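Local coordinates for galactokinase (Bifidobacterium longum subsp. infantis ATCC 15697 = JCM 1222 = DSM 20088, PDB 6TER), which probably phosphorylates galactose at the expense of ATP, as a galactokinase of the GHMP kinase family, at residues Val41-Glu46 with Leu54-Ala59. Residues are numbered along the deposited sequence; the frame is centred on the assembly and turned at random.
Sequences VNLIGE and LCLPIA. With GLA (alpha-D-galactopyranose), chain B.
Asn42 OD1 accepts the backbone N-H of Leu56 at 3.2 Å between Leu56 N and Asn42 OD1, in the carbonyl plane and on a lone pair. A weak bond from the same N-H to Ile44 O makes it a shared donor. With CG anti to the backbone N (chi1 -165°), Asn42 OD1 sits over the face of the Leu56-Pro57 peptide, while ND2 points the other way. Asn42 ND2 donates to Glu46 OE1 at 3.1 Å, nearly straight at 168° and from above the carboxylate plane. Glu46 OE1 in turn lies 2.8 Å from O6 of alpha-D-galactose, which places Asn42 in the second shell of the sugar site. With an alanine here, Glu46 OE1 would probably lose its amide donor, and the Leu56 N-H its bond to the side chain, leaning instead on its weak bond to Ile44 O.

Antiparallel pairing fixes the register: Val41 and Ile58 form a hydrogen-bonded pair, with Ile58 N to Val41 O at 2.9 Å. Beyond it Leu43 N reaches Leu56 O at 3.0 Å, while Leu43 CD1 packs on Leu56 CD2 (3.9 Å).

Arg363 forms a salt bridge with Glu46 OE2. This end of the hairpin of strands 33-42 and 54-70 lies between helix 190-197, whose Leu190 touches Asn42 and Pro57, and helix 294-318, whose Phe313 meets Leu56; strand 202-207 pairs with the outgoing strand.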
ATOM      1  N   VAL A  41       3.683  -3.718  -2.565  1.00 15.84           N
ATOM      2  CA  VAL A  41       4.155  -2.928  -3.717  1.00 18.85           C
ATOM      3  C   VAL A  41       2.979  -2.797  -4.680  1.00 16.22           C
ATOM      4  O   VAL A  41       2.359  -3.798  -4.973  1.00 19.10           O
ATOM      5  CB  VAL A  41       5.358  -3.592  -4.392  1.00 17.57           C
ATOM      6  CG1 VAL A  41       5.637  -2.992  -5.749  1.00 20.27           C
ATOM      7  CG2 VAL A  41       6.573  -3.427  -3.532  1.00 15.66           C
ATOM      8  N   ASN A  42       2.749  -1.601  -5.182  1.00 13.70           N
ATOM      9  CA  ASN A  42       1.796  -1.439  -6.285  1.00 17.36           C
ATOM     10  C   ASN A  42       2.550  -1.479  -7.616  1.00 19.18           C
ATOM     11  O   ASN A  42       3.266  -0.502  -7.944  1.00 17.49           O
ATOM     12  CB  ASN A  42       0.996  -0.156  -6.199  1.00 16.48           C
ATOM     13  CG  ASN A  42      -0.195  -0.232  -7.126  1.00 15.32           C
ATOM     14  OD1 ASN A  42      -0.649  -1.319  -7.450  1.00 14.24           O
ATOM     15  ND2 ASN A  42      -0.701   0.907  -7.546  1.00 17.05           N
ATOM     16  N   LEU A  43       2.372  -2.547  -8.375  1.00 18.19           N
ATOM     17  CA  LEU A  43       3.135  -2.710  -9.641  1.00 18.87           C
ATOM     18  C   LEU A  43       2.836  -1.562 -10.599  1.00 15.00           C
ATOM     19  O   LEU A  43       3.754  -1.063 -11.189  1.00 17.10           O
ATOM     20  CB  LEU A  43       2.807  -4.040 -10.305  1.00 18.48           C
ATOM     21  CG  LEU A  43       3.173  -5.299  -9.526  1.00 17.64           C
ATOM     22  CD1 LEU A  43       2.705  -6.521 -10.281  1.00 15.18           C
ATOM     23  CD2 LEU A  43       4.671  -5.393  -9.229  1.00 17.54           C
ATOM     24  N   ILE A  44       1.575  -1.194 -10.786  1.00 14.11           N
ATOM     25  CA  ILE A  44       1.229  -0.100 -11.711  1.00 13.66           C
ATOM     26  C   ILE A  44      -0.231   0.234 -11.384  1.00 12.68           C
ATOM     27  O   ILE A  44      -0.891  -0.609 -10.761  1.00 14.37           O
ATOM     28  CB  ILE A  44       1.490  -0.609 -13.153  1.00 14.14           C
ATOM     29  CG1 ILE A  44       1.528   0.545 -14.156  1.00 13.11           C
ATOM     30  CG2 ILE A  44       0.521  -1.728 -13.550  1.00 16.68           C
ATOM     31  CD1 ILE A  44       1.898   0.119 -15.556  1.00 15.24           C
ATOM     32  N   GLY A  45      -0.682   1.441 -11.730  1.00 14.08           N
ATOM     33  CA  GLY A  45      -2.051   1.934 -11.495  1.00 15.36           C
ATOM     34  C   GLY A  45      -2.022   2.814 -10.273  1.00 16.27           C
ATOM     35  O   GLY A  45      -2.716   2.479  -9.301  1.00 16.36           O
ATOM     36  N   GLU A  46      -1.201   3.854 -10.323  1.00 17.23           N
ATOM     37  CA  GLU A  46      -0.908   4.729  -9.160  1.00 16.42           C
ATOM     38  C   GLU A  46      -1.806   5.967  -9.217  1.00 16.76           C
ATOM     39  O   GLU A  46      -1.937   6.541 -10.321  1.00 16.36           O
ATOM     40  CB  GLU A  46       0.536   5.177  -9.165  1.00 13.57           C
ATOM     41  CG  GLU A  46       1.133   5.211  -7.744  1.00 14.92           C
ATOM     42  CD  GLU A  46       1.320   3.842  -7.079  1.00 14.28           C
ATOM     43  OE1 GLU A  46       0.532   3.453  -6.208  1.00 16.10           O
ATOM     44  OE2 GLU A  46       2.307   3.166  -7.422  1.00 19.42           O
ATOM     45  N   LEU A  54      -8.186   1.122 -11.839  1.00 17.33           N
ATOM     46  CA  LEU A  54      -7.538  -0.201 -11.754  1.00 16.83           C
ATOM     47  C   LEU A  54      -6.182  -0.016 -11.078  1.00 15.09           C
ATOM     48  O   LEU A  54      -5.528   1.015 -11.325  1.00 15.91           O
ATOM     49  CB  LEU A  54      -7.345  -0.774 -13.160  1.00 14.63           C
ATOM     50  CG  LEU A  54      -8.629  -1.111 -13.907  1.00 15.81           C
ATOM     51  CD1 LEU A  54      -8.291  -1.702 -15.270  1.00 18.46           C
ATOM     52  CD2 LEU A  54      -9.570  -2.028 -13.117  1.00 12.15           C
ATOM     53  N   CYS A  55      -5.815  -1.002 -10.255  1.00 15.43           N
ATOM     54  CA  CYS A  55      -4.559  -1.104  -9.470  1.00 19.82           C
ATOM     55  C   CYS A  55      -4.054  -2.509  -9.690  1.00 15.81           C
ATOM     56  O   CYS A  55      -4.915  -3.365 -10.001  1.00 16.85           O
ATOM     57  CB  CYS A  55      -4.768  -0.882  -7.961  1.00 23.54           C
ATOM     58  SG  CYS A  55      -5.704   0.640  -7.709  1.00 22.54           S
ATOM     59  N   LEU A  56      -2.774  -2.744  -9.446  1.00 16.68           N
ATOM     60  CA  LEU A  56      -2.195  -4.125  -9.514  1.00 18.39           C
ATOM     61  C   LEU A  56      -1.129  -4.333  -8.432  1.00 17.77           C
ATOM     62  O   LEU A  56       0.084  -4.440  -8.695  1.00 16.40           O
ATOM     63  CB  LEU A  56      -1.615  -4.346 -10.915  1.00 17.57           C
ATOM     64  CG  LEU A  56      -1.174  -5.776 -11.242  1.00 17.35           C
ATOM     65  CD1 LEU A  56      -2.358  -6.736 -11.229  1.00 20.51           C
ATOM     66  CD2 LEU A  56      -0.421  -5.856 -12.580  1.00 17.02           C
ATOM     67  N   PRO A  57      -1.522  -4.369  -7.145  1.00 16.36           N
ATOM     68  CA  PRO A  57      -0.548  -4.692  -6.106  1.00 15.12           C
ATOM     69  C   PRO A  57      -0.189  -6.168  -5.919  1.00 15.93           C
ATOM     70  O   PRO A  57      -0.948  -7.057  -6.285  1.00 17.93           O
ATOM     71  CB  PRO A  57      -1.230  -4.214  -4.810  1.00 13.67           C
ATOM     72  CG  PRO A  57      -2.735  -4.253  -5.111  1.00 15.64           C
ATOM     73  CD  PRO A  57      -2.835  -3.932  -6.602  1.00 15.43           C
ATOM     74  N   ILE A  58       0.980  -6.363  -5.313  1.00 16.67           N
ATOM     75  CA  ILE A  58       1.409  -7.642  -4.684  1.00 14.87           C
ATOM     76  C   ILE A  58       1.618  -7.385  -3.186  1.00 14.79           C
ATOM     77  O   ILE A  58       1.937  -6.251  -2.797  1.00 14.82           O
ATOM     78  CB  ILE A  58       2.679  -8.202  -5.343  1.00 15.99           C
ATOM     79  CG1 ILE A  58       3.864  -7.229  -5.244  1.00 16.21           C
ATOM     80  CG2 ILE A  58       2.362  -8.599  -6.782  1.00 17.01           C
ATOM     81  CD1 ILE A  58       5.228  -7.903  -5.376  1.00 15.85           C
ATOM     82  N   ALA A  59       1.495  -8.414  -2.384  1.00 13.47           N
ATOM     83  CA  ALA A  59       1.845  -8.348  -0.943  1.00 16.54           C
ATOM     84  C   ALA A  59       3.328  -8.705  -0.825  1.00 15.39           C
ATOM     85  O   ALA A  59       3.746  -9.621  -1.582  1.00 17.20           O
ATOM     86  CB  ALA A  59       0.980  -9.294  -0.155  1.00 18.93           C
TER
HETATM   87  C1  GLA B 927      -1.134   5.820  -1.021  0.90 20.82           C
HETATM   88  C2  GLA B 927      -2.576   5.556  -0.633  0.90 22.92           C
HETATM   89  C3  GLA B 927      -3.179   4.521  -1.583  0.90 19.09           C
HETATM   90  C4  GLA B 927      -3.088   5.011  -3.076  0.90 16.14           C
HETATM   91  C5  GLA B 927      -1.694   5.449  -3.424  0.90 16.02           C
HETATM   92  C6  GLA B 927      -1.637   6.080  -4.851  0.90 18.48           C
HETATM   93  O1  GLA B 927      -0.310   4.646  -0.798  0.90 20.55           O
HETATM   94  O2  GLA B 927      -2.764   5.203   0.777  0.90 19.27           O
HETATM   95  O3  GLA B 927      -4.567   4.321  -1.272  0.90 21.05           O
HETATM   96  O4  GLA B 927      -3.943   6.139  -3.370  0.90 16.92           O
HETATM   97  O5  GLA B 927      -1.122   6.292  -2.400  0.90 19.08           O
HETATM   98  O6  GLA B 927      -1.727   5.019  -5.858  0.90 18.28           O